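Local coordinates for protein enterotoxin-like toxin X (Staphylococcus aureus, PDB 5U75) that inhibits phagocytosis and killing by human neutrophils by binding their surface glycoproteins in a sialic acid-dependent manner, and is also a superantigen, at residues I64-A73 with N153-N163; L85-D96 with L137-T148. All coordinates share one frame; numbering follows the deposited sequence.

Overall arrangement
Interaction 1 pairs two long parallel strands in the middle of the mixed beta-grasp sheet. Interaction 2 pairs two short antiparallel strands and ties the start of helix 92-104 to the glycan-binding loop. Their centres lie about 21 Å apart, on opposite sides of the chain's centre. Interaction 2 is nested along the chain inside the loop closed by interaction 1, and the two touch where I64 packs on L85. Both contacts are partly buried. In interaction 1 one face is largely apolar and the other carries threonines and water. Interaction 2 has a leucine and isoleucine cluster, but its far end is polar and grips sugar hydroxyls.

Interaction 1: residues I64-A73 with N153-N163; sequences IHLEGTYTVA and NVTFELVKSVN
Strands 64-72 and 153-160 form the central parallel strand pair of the beta-grasp sheet, with short loops following, and G68 meets the ring of F156 where the backbones run side by side. The ladder starts with V154 N bonding H65 O. E67 N then bonds V154 O at 2.8 Å. The bond from F156 N to E67 O is weak, at 3.4 Å, but T69 N bonds F156 O at 3.0 Å. The ladder ends with A73 N on K160 O at 2.9 Å. The F156 ring folds back over the neighbouring strand, because its CG sits between the backbone N and carbonyl carbon (chi1 55°). G68 CA lies 3.5 Å from the F156 ring centroid, over the face, in a CH-pi contact. L66 CB reaches CE1 of the same ring.

Farther along, L158 CB packs at the edge of the Y70 ring, against CD1. The Y70 hydroxyl lies against the aliphatic end of K160, OH to CD 3.4 Å. The K160 chain bends at chi3 and chi4, which brings NZ back to V162 O; its salt bridge is with D164. On the other face, water 1 joins the OG1 atoms of T69 and T71 and donates to L158 O at 2.8 Å. At the end of the pair, a separate water links V72 O to N163 OD1.

Strand 75-86 flanks 64-72 on one side, and strand 118-123 flanks 153-160 on the other. Helix 92-104 covers the L66, V154, F156 and L158 face, where H103 meets F156 edge-to-face.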
loop_
_atom_site.group_PDB
_atom_site.type_symbol
_atom_site.label_atom_id
_atom_site.label_comp_id
_atom_site.label_asym_id
_atom_site.label_seq_id
_atom_site.Cartn_x
_atom_site.Cartn_y
_atom_site.Cartn_z
ATOM N N ILE A 64 -3.560 3.117 10.453
ATOM C CA ILE A 64 -2.209 3.320 9.957
ATOM C C ILE A 64 -2.282 4.336 8.830
ATOM O O ILE A 64 -2.912 4.094 7.796
ATOM C CB ILE A 64 -1.610 1.986 9.504
ATOM C CG1 ILE A 64 -1.548 1.023 10.696
ATOM C CG2 ILE A 64 -0.255 2.195 8.827
ATOM C CD1 ILE A 64 -1.336 -0.397 10.262
ATOM N N HIS A 65 -1.667 5.496 9.053
ATOM C CA HIS A 65 -1.696 6.565 8.057
ATOM C C HIS A 65 -0.583 6.384 7.032
ATOM O O HIS A 65 0.539 6.022 7.393
ATOM C CB HIS A 65 -1.608 7.923 8.735
ATOM C CG HIS A 65 -2.790 8.199 9.596
ATOM N ND1 HIS A 65 -3.967 8.703 9.091
ATOM C CD2 HIS A 65 -3.014 7.955 10.907
ATOM C CE1 HIS A 65 -4.852 8.806 10.067
ATOM N NE2 HIS A 65 -4.302 8.352 11.177
ATOM N N LEU A 66 -0.941 6.585 5.774
ATOM C CA LEU A 66 -0.006 6.559 4.651
ATOM C C LEU A 66 0.409 8.013 4.438
ATOM O O LEU A 66 -0.428 8.854 4.109
ATOM C CB LEU A 66 -0.665 5.969 3.418
ATOM C CG LEU A 66 -0.693 4.429 3.363
ATOM C CD1 LEU A 66 -1.288 3.762 4.588
ATOM C CD2 LEU A 66 -1.414 3.981 2.111
ATOM N N GLU A 67 1.692 8.300 4.656
ATOM C CA GLU A 67 2.212 9.666 4.647
ATOM C C GLU A 67 3.369 9.722 3.652
ATOM O O GLU A 67 4.431 9.169 3.900
ATOM C CB GLU A 67 2.679 10.055 6.054
ATOM C CG GLU A 67 1.580 9.958 7.104
ATOM C CD GLU A 67 2.045 10.399 8.477
ATOM O OE1 GLU A 67 1.726 9.699 9.462
ATOM O OE2 GLU A 67 2.742 11.437 8.570
ATOM N N GLY A 68 3.153 10.366 2.513
ATOM C CA GLY A 68 4.172 10.370 1.480
ATOM C C GLY A 68 3.819 11.181 0.276
ATOM O O GLY A 68 2.861 11.967 0.287
ATOM N N THR A 69 4.599 10.952 -0.775
ATOM C CA THR A 69 4.467 11.657 -2.024
ATOM C C THR A 69 4.444 10.698 -3.219
ATOM O O THR A 69 5.106 9.651 -3.222
ATOM C CB THR A 69 5.637 12.659 -2.214
ATOM O OG1 THR A 69 6.876 11.977 -2.087
ATOM C CG2 THR A 69 5.575 13.753 -1.152
ATOM N N TYR A 70 3.652 11.092 -4.202
ATOM C CA TYR A 70 3.553 10.452 -5.504
ATOM C C TYR A 70 3.830 11.571 -6.512
ATOM O O TYR A 70 3.043 12.498 -6.641
ATOM C CB TYR A 70 2.153 9.876 -5.713
ATOM C CG TYR A 70 1.919 9.183 -7.035
ATOM C CD1 TYR A 70 2.826 8.241 -7.527
ATOM C CD2 TYR A 70 0.775 9.435 -7.788
ATOM C CE1 TYR A 70 2.608 7.595 -8.734
ATOM C CE2 TYR A 70 0.553 8.780 -8.987
ATOM C CZ TYR A 70 1.471 7.847 -9.434
ATOM O OH TYR A 70 1.250 7.211 -10.618
ATOM N N THR A 71 4.962 11.482 -7.197
ATOM C CA THR A 71 5.426 12.579 -8.055
ATOM C C THR A 71 5.314 12.096 -9.484
ATOM O O THR A 71 5.937 11.103 -9.822
ATOM C CB THR A 71 6.873 12.964 -7.706
ATOM O OG1 THR A 71 6.953 13.340 -6.331
ATOM C CG2 THR A 71 7.355 14.165 -8.559
ATOM N N VAL A 72 4.511 12.779 -10.302
ATOM C CA VAL A 72 4.286 12.387 -11.692
ATOM C C VAL A 72 4.880 13.455 -12.598
ATOM O O VAL A 72 4.501 14.633 -12.504
ATOM C CB VAL A 72 2.800 12.205 -12.015
ATOM C CG1 VAL A 72 2.613 11.735 -13.450
ATOM C CG2 VAL A 72 2.168 11.184 -11.055
ATOM N N ALA A 73 5.818 13.044 -13.449
ATOM C CA ALA A 73 6.509 13.957 -14.373
ATOM C C ALA A 73 7.000 15.220 -13.656
ATOM O O ALA A 73 6.829 16.339 -14.140
ATOM C CB ALA A 73 5.603 14.303 -15.544
ATOM N N ASN A 153 3.500 3.983 11.068
ATOM C CA ASN A 153 2.879 4.563 9.889
ATOM C C ASN A 153 3.481 3.915 8.642
ATOM O O ASN A 153 4.339 3.037 8.752
ATOM C CB ASN A 153 3.038 6.103 9.846
ATOM C CG ASN A 153 4.467 6.558 9.605
ATOM O OD1 ASN A 153 5.400 5.773 9.541
ATOM N ND2 ASN A 153 4.627 7.858 9.429
ATOM N N VAL A 154 3.037 4.360 7.475
ATOM C CA VAL A 154 3.598 3.922 6.204
ATOM C C VAL A 154 4.049 5.177 5.497
ATOM O O VAL A 154 3.261 6.103 5.311
ATOM C CB VAL A 154 2.559 3.162 5.349
ATOM C CG1 VAL A 154 3.076 2.938 3.919
ATOM C CG2 VAL A 154 2.216 1.844 6.003
ATOM N N THR A 155 5.328 5.233 5.125
ATOM C CA THR A 155 5.810 6.349 4.357
ATOM C C THR A 155 6.109 5.923 2.932
ATOM O O THR A 155 6.263 4.729 2.652
ATOM C CB THR A 155 7.061 6.964 5.014
ATOM O OG1 THR A 155 8.043 5.950 5.254
ATOM C CG2 THR A 155 6.693 7.612 6.333
ATOM N N PHE A 156 6.174 6.884 2.016
ATOM C CA PHE A 156 6.524 6.538 0.645
ATOM C C PHE A 156 6.975 7.732 -0.153
ATOM O O PHE A 156 6.518 8.851 0.105
ATOM C CB PHE A 156 5.326 5.906 -0.101
ATOM C CG PHE A 156 4.079 6.744 -0.094
ATOM C CD1 PHE A 156 3.230 6.753 1.012
ATOM C CD2 PHE A 156 3.729 7.500 -1.195
ATOM C CE1 PHE A 156 2.080 7.529 1.020
ATOM C CE2 PHE A 156 2.573 8.271 -1.204
ATOM C CZ PHE A 156 1.738 8.286 -0.089
ATOM N N GLU A 157 7.829 7.468 -1.142
ATOM C CA GLU A 157 8.255 8.464 -2.131
ATOM C C GLU A 157 8.241 7.755 -3.466
ATOM O O GLU A 157 9.216 7.086 -3.827
ATOM C CB GLU A 157 9.670 8.966 -1.837
ATOM C CG GLU A 157 9.896 9.405 -0.407
ATOM C CD GLU A 157 11.336 9.785 -0.130
ATOM O OE1 GLU A 157 12.224 9.364 -0.905
ATOM O OE2 GLU A 157 11.576 10.497 0.864
ATOM N N LEU A 158 7.126 7.871 -4.180
ATOM C CA LEU A 158 6.928 7.173 -5.418
ATOM C C LEU A 158 6.987 8.152 -6.585
ATOM O O LEU A 158 6.567 9.318 -6.466
ATOM C CB LEU A 158 5.592 6.451 -5.385
ATOM C CG LEU A 158 5.447 5.438 -4.235
ATOM C CD1 LEU A 158 4.106 4.734 -4.380
ATOM C CD2 LEU A 158 6.591 4.432 -4.207
ATOM N N VAL A 159 7.506 7.652 -7.704
ATOM C CA VAL A 159 7.727 8.454 -8.898
ATOM C C VAL A 159 7.171 7.723 -10.118
ATOM O O VAL A 159 7.415 6.527 -10.296
ATOM C CB VAL A 159 9.241 8.739 -9.073
ATOM C CG1 VAL A 159 9.528 9.375 -10.435
ATOM C CG2 VAL A 159 9.737 9.630 -7.947
ATOM N N LYS A 160 6.391 8.433 -10.927
ATOM C CA LYS A 160 6.012 7.983 -12.248
ATOM C C LYS A 160 6.582 9.020 -13.241
ATOM O O LYS A 160 6.150 10.159 -13.270
ATOM C CB LYS A 160 4.510 7.833 -12.373
ATOM C CG LYS A 160 4.113 7.078 -13.636
ATOM C CD LYS A 160 2.681 6.573 -13.583
ATOM C CE LYS A 160 1.687 7.658 -13.949
ATOM N NZ LYS A 160 1.601 7.906 -15.419
ATOM N N SER A 161 7.566 8.605 -14.036
ATOM C CA SER A 161 8.352 9.562 -14.822
ATOM C C SER A 161 7.596 10.305 -15.900
ATOM O O SER A 161 7.935 11.454 -16.230
ATOM C CB SER A 161 9.558 8.861 -15.417
ATOM O OG SER A 161 10.390 8.433 -14.366
ATOM N N VAL A 162 6.572 9.684 -16.455
ATOM C CA VAL A 162 5.804 10.329 -17.504
ATOM C C VAL A 162 4.325 10.205 -17.211
ATOM O O VAL A 162 3.891 9.279 -16.526
ATOM C CB VAL A 162 6.146 9.752 -18.904
ATOM C CG1 VAL A 162 7.621 9.967 -19.229
ATOM C CG2 VAL A 162 5.809 8.281 -18.994
ATOM N N ASN A 163 3.563 11.161 -17.715
ATOM C CA ASN A 163 2.114 11.022 -17.770
ATOM C C ASN A 163 1.734 10.108 -18.898
ATOM O O ASN A 163 2.511 9.907 -19.836
ATOM C CB ASN A 163 1.438 12.368 -17.958
ATOM C CG ASN A 163 1.254 13.080 -16.654
ATOM O OD1 ASN A 163 2.017 13.986 -16.318
ATOM N ND2 ASN A 163 0.266 12.635 -15.873
HETATM O O HOH W 1 7.601 11.254 -4.655
HETATM O O HOH W 2 7.654 11.926 0.607
HETATM O O HOH W 3 2.421 15.612 -13.863
#

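Interaction 2: residues L85-D96 with L137-T148; sequences LNKEVVTLKELD and LQKNRENVEINT. With NDG (2-acetamido-2-deoxy-alpha-D-glucopyranose), chain B; SIA (N-acetyl-alpha-neuraminic acid), chain C; GAL (beta-D-galactopyranose), chain D.
L85 CD1 touches T148 CG2, and N86 O accepts from T148 OG1 at 2.7 Å. A T148 chi1 of 58° turns OG1 there and leaves CG2 to pack on L85 and V90. E88 O takes T148 N. V89 packs on E145 and N147. V90 and I146 form a hydrogen-bonded antiparallel pair, N to O 2.8 Å both ways. T91 ends the strand and N-caps helix 92-104, its OG1 accepting from E94 N. L92 N bonds V144 O at 2.8 Å. The L92 side chain is wedged between I146 CD1 and the R141 backbone, and CD2 touches sialic acid O9. K93 N bonds E142 O; their side chains run together through the aliphatic parts, but K93 NZ is 4.2 Å from E142 OE1, too far for a salt bridge. L95 CD2 meets I146 CG2. D96 OD2 lies 3.5 Å from L137 CB, the side chains running antiparallel; Y35 and R100 bind the carboxylate.

R141 NE donates to sialic acid O9 at 3.0 Å and NH2 to O8 at 2.8 Å. L137 CD1 and galactose C5 cover opposite faces of its guanidinium. Q138 OE1 accepts from R141 NH1 at the edge, while its NE2 reaches galactose O6. N140 ND2 holds O5 of the N-acetylglucosamine. These segments form part of the V-shaped sialyl Lewis X site; strand 128-132 completes it, K128 O and T130 OG1 bonding sialic acid and E132 galactose.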
loop_
_atom_site.group_PDB
_atom_site.type_symbol
_atom_site.label_atom_id
_atom_site.label_comp_id
_atom_site.label_asym_id
_atom_site.label_seq_id
_atom_site.Cartn_x
_atom_site.Cartn_y
_atom_site.Cartn_z
ATOM N N LEU A 85 -7.410 -1.322 10.629
ATOM C CA LEU A 85 -7.243 -2.768 10.760
ATOM C C LEU A 85 -7.512 -3.244 12.178
ATOM O O LEU A 85 -7.343 -2.489 13.136
ATOM C CB LEU A 85 -5.811 -3.180 10.407
ATOM C CG LEU A 85 -5.200 -2.700 9.086
ATOM C CD1 LEU A 85 -3.751 -3.154 9.035
ATOM C CD2 LEU A 85 -5.979 -3.250 7.913
ATOM N N ASN A 86 -7.877 -4.508 12.307
ATOM C CA ASN A 86 -7.906 -5.144 13.628
ATOM C C ASN A 86 -6.496 -5.341 14.179
ATOM O O ASN A 86 -5.549 -5.564 13.404
ATOM C CB ASN A 86 -8.660 -6.471 13.567
ATOM C CG ASN A 86 -10.142 -6.268 13.294
ATOM O OD1 ASN A 86 -10.682 -5.188 13.517
ATOM N ND2 ASN A 86 -10.795 -7.300 12.796
ATOM N N LYS A 87 -6.371 -5.189 15.501
ATOM C CA LYS A 87 -5.158 -5.557 16.237
ATOM C C LYS A 87 -4.983 -7.065 16.211
ATOM O O LYS A 87 -5.762 -7.811 16.814
ATOM C CB LYS A 87 -5.203 -5.071 17.690
ATOM C CG LYS A 87 -4.964 -3.589 17.856
ATOM C CD LYS A 87 -5.132 -3.168 19.310
ATOM C CE LYS A 87 -5.146 -1.657 19.455
ATOM N NZ LYS A 87 -5.229 -1.304 20.908
ATOM N N GLU A 88 -3.974 -7.533 15.487
ATOM C CA GLU A 88 -3.696 -8.962 15.391
ATOM C C GLU A 88 -2.402 -9.161 14.654
ATOM O O GLU A 88 -1.906 -8.228 14.017
ATOM C CB GLU A 88 -4.803 -9.727 14.638
ATOM C CG GLU A 88 -5.022 -9.280 13.220
ATOM C CD GLU A 88 -6.216 -9.953 12.550
ATOM O OE1 GLU A 88 -6.758 -10.953 13.067
ATOM O OE2 GLU A 88 -6.612 -9.480 11.486
ATOM N N VAL A 89 -1.908 -10.397 14.686
ATOM C CA VAL A 89 -0.732 -10.764 13.896
ATOM C C VAL A 89 -1.228 -11.179 12.519
ATOM O O VAL A 89 -2.098 -12.059 12.401
ATOM C CB VAL A 89 0.111 -11.854 14.590
ATOM C CG1 VAL A 89 1.309 -12.238 13.743
ATOM C CG2 VAL A 89 0.572 -11.359 15.948
ATOM N N VAL A 90 -0.715 -10.498 11.492
ATOM C CA VAL A 90 -1.045 -10.744 10.095
ATOM C C VAL A 90 0.257 -11.059 9.351
ATOM O O VAL A 90 1.351 -10.956 9.920
ATOM C CB VAL A 90 -1.776 -9.543 9.427
ATOM C CG1 VAL A 90 -3.049 -9.180 10.192
ATOM C CG2 VAL A 90 -0.875 -8.309 9.310
ATOM N N THR A 91 0.132 -11.468 8.094
ATOM C CA THR A 91 1.308 -11.711 7.261
ATOM C C THR A 91 1.681 -10.448 6.502
ATOM O O THR A 91 0.841 -9.557 6.250
ATOM C CB THR A 91 1.116 -12.855 6.247
ATOM O OG1 THR A 91 0.127 -12.509 5.288
ATOM C CG2 THR A 91 0.735 -14.172 6.955
ATOM N N LEU A 92 2.954 -10.388 6.123
ATOM C CA LEU A 92 3.423 -9.340 5.220
ATOM C C LEU A 92 2.705 -9.392 3.861
ATOM O O LEU A 92 2.444 -8.357 3.259
ATOM C CB LEU A 92 4.943 -9.391 5.074
ATOM C CG LEU A 92 5.588 -8.307 4.194
ATOM C CD1 LEU A 92 5.158 -6.909 4.629
ATOM C CD2 LEU A 92 7.101 -8.467 4.285
ATOM N N LYS A 93 2.317 -10.584 3.392
ATOM C CA LYS A 93 1.551 -10.660 2.159
ATOM C C LYS A 93 0.263 -9.870 2.304
ATOM O O LYS A 93 -0.121 -9.107 1.426
ATOM C CB LYS A 93 1.253 -12.102 1.751
ATOM C CG LYS A 93 0.539 -12.209 0.416
ATOM C CD LYS A 93 0.272 -13.665 0.039
ATOM C CE LYS A 93 -0.249 -13.776 -1.375
ATOM N NZ LYS A 93 -0.875 -15.119 -1.588
ATOM N N GLU A 94 -0.397 -10.061 3.444
ATOM C CA GLU A 94 -1.645 -9.377 3.731
ATOM C C GLU A 94 -1.474 -7.859 3.853
ATOM O O GLU A 94 -2.218 -7.090 3.265
ATOM C CB GLU A 94 -2.202 -9.937 5.026
ATOM C CG GLU A 94 -3.620 -9.546 5.307
ATOM C CD GLU A 94 -4.162 -10.326 6.472
ATOM O OE1 GLU A 94 -4.361 -11.554 6.364
ATOM O OE2 GLU A 94 -4.406 -9.674 7.502
ATOM N N LEU A 95 -0.481 -7.440 4.624
ATOM C CA LEU A 95 -0.253 -6.000 4.861
ATOM C C LEU A 95 0.219 -5.286 3.593
ATOM O O LEU A 95 -0.290 -4.214 3.236
ATOM C CB LEU A 95 0.758 -5.843 6.000
ATOM C CG LEU A 95 0.848 -4.493 6.678
ATOM C CD1 LEU A 95 -0.526 -4.046 7.195
ATOM C CD2 LEU A 95 1.872 -4.572 7.809
ATOM N N ASP A 96 1.184 -5.892 2.908
ATOM C CA ASP A 96 1.585 -5.444 1.549
ATOM C C ASP A 96 0.375 -5.265 0.625
ATOM O O ASP A 96 0.214 -4.239 -0.037
ATOM C CB ASP A 96 2.617 -6.424 0.966
ATOM C CG ASP A 96 2.957 -6.136 -0.478
ATOM O OD1 ASP A 96 3.622 -5.107 -0.776
ATOM O OD2 ASP A 96 2.537 -6.952 -1.319
ATOM N N LEU A 137 5.628 -8.099 -4.384
ATOM C CA LEU A 137 6.342 -8.595 -3.208
ATOM C C LEU A 137 7.009 -9.927 -3.542
ATOM O O LEU A 137 6.374 -10.795 -4.156
ATOM C CB LEU A 137 5.351 -8.832 -2.063
ATOM C CG LEU A 137 5.878 -9.285 -0.708
ATOM C CD1 LEU A 137 6.678 -8.194 -0.030
ATOM C CD2 LEU A 137 4.708 -9.721 0.178
ATOM N N GLN A 138 8.242 -10.104 -3.094
ATOM C CA GLN A 138 8.968 -11.360 -3.308
ATOM C C GLN A 138 8.271 -12.488 -2.532
ATOM O O GLN A 138 7.855 -12.299 -1.374
ATOM C CB GLN A 138 10.418 -11.235 -2.881
ATOM C CG GLN A 138 11.219 -10.194 -3.676
ATOM C CD GLN A 138 11.399 -8.870 -2.922
ATOM O OE1 GLN A 138 10.431 -8.306 -2.395
ATOM N NE2 GLN A 138 12.629 -8.365 -2.883
ATOM N N LYS A 139 8.125 -13.642 -3.179
ATOM C CA LYS A 139 7.391 -14.781 -2.592
ATOM C C LYS A 139 7.962 -15.226 -1.255
ATOM O O LYS A 139 7.199 -15.572 -0.357
ATOM C CB LYS A 139 7.334 -15.970 -3.574
ATOM N N ASN A 140 9.287 -15.177 -1.085
ATOM C CA ASN A 140 9.915 -15.583 0.182
ATOM C C ASN A 140 9.602 -14.675 1.402
ATOM O O ASN A 140 9.968 -15.009 2.536
ATOM C CB ASN A 140 11.439 -15.829 0.024
ATOM C CG ASN A 140 12.264 -14.546 -0.142
ATOM O OD1 ASN A 140 11.780 -13.437 0.067
ATOM N ND2 ASN A 140 13.547 -14.710 -0.493
ATOM N N ARG A 141 8.945 -13.541 1.158
ATOM C CA ARG A 141 8.547 -12.599 2.217
ATOM C C ARG A 141 7.089 -12.738 2.646
ATOM O O ARG A 141 6.682 -12.094 3.604
ATOM C CB ARG A 141 8.756 -11.156 1.728
ATOM C CG ARG A 141 10.166 -10.907 1.208
ATOM C CD ARG A 141 10.324 -9.505 0.647
ATOM N NE ARG A 141 10.145 -8.482 1.683
ATOM C CZ ARG A 141 9.984 -7.176 1.432
ATOM N NH1 ARG A 141 9.980 -6.716 0.185
ATOM N NH2 ARG A 141 9.799 -6.333 2.447
ATOM N N GLU A 142 6.311 -13.554 1.936
ATOM C CA GLU A 142 4.864 -13.605 2.141
ATOM C C GLU A 142 4.429 -13.974 3.540
ATOM O O GLU A 142 3.403 -13.484 3.996
ATOM C CB GLU A 142 4.219 -14.560 1.160
ATOM C CG GLU A 142 4.227 -14.013 -0.253
ATOM C CD GLU A 142 3.653 -14.975 -1.270
ATOM O OE1 GLU A 142 3.185 -16.068 -0.890
ATOM O OE2 GLU A 142 3.666 -14.620 -2.453
ATOM N N ASN A 143 5.195 -14.822 4.217
ATOM C CA ASN A 143 4.768 -15.378 5.515
ATOM C C ASN A 143 5.345 -14.701 6.758
ATOM O O ASN A 143 5.129 -15.171 7.882
ATOM C CB ASN A 143 5.080 -16.873 5.532
ATOM C CG ASN A 143 4.367 -17.616 4.404
ATOM O OD1 ASN A 143 3.192 -17.380 4.143
ATOM N ND2 ASN A 143 5.075 -18.504 3.732
ATOM N N VAL A 144 6.060 -13.590 6.571
ATOM C CA VAL A 144 6.644 -12.844 7.683
ATOM C C VAL A 144 5.492 -12.311 8.530
ATOM O O VAL A 144 4.534 -11.773 7.988
ATOM C CB VAL A 144 7.531 -11.682 7.171
ATOM C CG1 VAL A 144 7.959 -10.741 8.306
ATOM C CG2 VAL A 144 8.759 -12.243 6.459
ATOM N N GLU A 145 5.591 -12.487 9.837
ATOM C CA GLU A 145 4.497 -12.192 10.756
ATOM C C GLU A 145 4.684 -10.823 11.398
ATOM O O GLU A 145 5.752 -10.510 11.929
ATOM C CB GLU A 145 4.378 -13.296 11.814
ATOM C CG GLU A 145 3.897 -14.618 11.223
ATOM C CD GLU A 145 3.739 -15.737 12.247
ATOM O OE1 GLU A 145 3.910 -15.507 13.455
ATOM O OE2 GLU A 145 3.423 -16.870 11.830
ATOM N N ILE A 146 3.633 -10.011 11.325
ATOM C CA ILE A 146 3.639 -8.623 11.788
ATOM C C ILE A 146 2.383 -8.360 12.625
ATOM O O ILE A 146 1.252 -8.566 12.160
ATOM C CB ILE A 146 3.640 -7.647 10.582
ATOM C CG1 ILE A 146 4.935 -7.828 9.763
ATOM C CG2 ILE A 146 3.487 -6.197 11.049
ATOM C CD1 ILE A 146 4.941 -7.150 8.417
ATOM N N ASN A 147 2.586 -7.882 13.851
ATOM C CA ASN A 147 1.479 -7.448 14.686
ATOM C C ASN A 147 1.101 -6.058 14.212
ATOM O O ASN A 147 1.937 -5.140 14.207
ATOM C CB ASN A 147 1.884 -7.453 16.157
ATOM C CG ASN A 147 0.706 -7.229 17.095
ATOM O OD1 ASN A 147 -0.193 -6.436 16.812
ATOM N ND2 ASN A 147 0.727 -7.908 18.232
ATOM N N THR A 148 -0.149 -5.882 13.791
ATOM C CA THR A 148 -0.593 -4.572 13.268
ATOM C C THR A 148 -0.462 -3.452 14.312
ATOM O O THR A 148 -0.357 -2.299 13.959
ATOM C CB THR A 148 -2.060 -4.612 12.769
ATOM O OG1 THR A 148 -2.904 -5.014 13.844
ATOM C CG2 THR A 148 -2.223 -5.578 11.632
HETATM C C1 NDG B . 15.637 -12.315 -2.074
HETATM C C2 NDG B . 15.444 -10.980 -2.777
HETATM C C3 NDG B . 16.009 -9.853 -1.913
HETATM C C4 NDG B . 15.244 -9.869 -0.588
HETATM C C5 NDG B . 15.367 -11.251 0.078
HETATM C C6 NDG B . 14.500 -11.357 1.324
HETATM C C7 NDG B . 15.353 -10.652 -5.213
HETATM C C8 NDG B . 16.132 -10.728 -6.498
HETATM O O5 NDG B . 14.936 -12.276 -0.827
HETATM O O3 NDG B . 15.861 -8.592 -2.588
HETATM O O4 NDG B . 15.766 -8.891 0.307
HETATM O O6 NDG B . 13.143 -11.192 0.896
HETATM O O7 NDG B . 14.185 -10.285 -5.207
HETATM N N2 NDG B . 16.027 -11.003 -4.114
HETATM O O1 NDG B . 17.022 -12.531 -1.801
HETATM C C1 SIA C . 13.514 -4.242 4.470
HETATM C C2 SIA C . 14.588 -5.258 4.880
HETATM C C3 SIA C . 15.512 -4.720 5.980
HETATM C C4 SIA C . 14.779 -4.576 7.308
HETATM C C5 SIA C . 14.038 -5.860 7.718
HETATM C C6 SIA C . 13.184 -6.338 6.553
HETATM C C7 SIA C . 12.449 -7.671 6.704
HETATM C C8 SIA C . 11.775 -8.080 5.399
HETATM C C9 SIA C . 10.752 -9.183 5.627
HETATM C C10 SIA C . 12.993 -6.557 9.811
HETATM C C11 SIA C . 12.120 -6.163 10.954
HETATM N N5 SIA C . 13.217 -5.606 8.890
HETATM O O1A SIA C . 13.806 -3.030 4.464
HETATM O O1B SIA C . 12.375 -4.666 4.111
HETATM O O4 SIA C . 15.653 -4.222 8.375
HETATM O O6 SIA C . 13.964 -6.470 5.367
HETATM O O7 SIA C . 13.341 -8.697 7.184
HETATM O O8 SIA C . 11.073 -6.972 4.815
HETATM O O9 SIA C . 10.440 -9.775 4.375
HETATM O O10 SIA C . 13.445 -7.704 9.726
HETATM C C1 GAL D . 14.816 -7.981 0.850
HETATM C C2 GAL D . 15.486 -7.331 2.048
HETATM C C3 GAL D . 14.612 -6.212 2.616
HETATM C C4 GAL D . 14.266 -5.233 1.490
HETATM C C5 GAL D . 13.618 -5.945 0.311
HETATM C C6 GAL D . 13.309 -4.954 -0.803
HETATM O O2 GAL D . 15.770 -8.301 3.053
HETATM O O3 GAL D . 15.321 -5.574 3.693
HETATM O O4 GAL D . 15.462 -4.564 1.102
HETATM O O5 GAL D . 14.456 -7.008 -0.153
HETATM O O6 GAL D . 12.668 -5.575 -1.918
#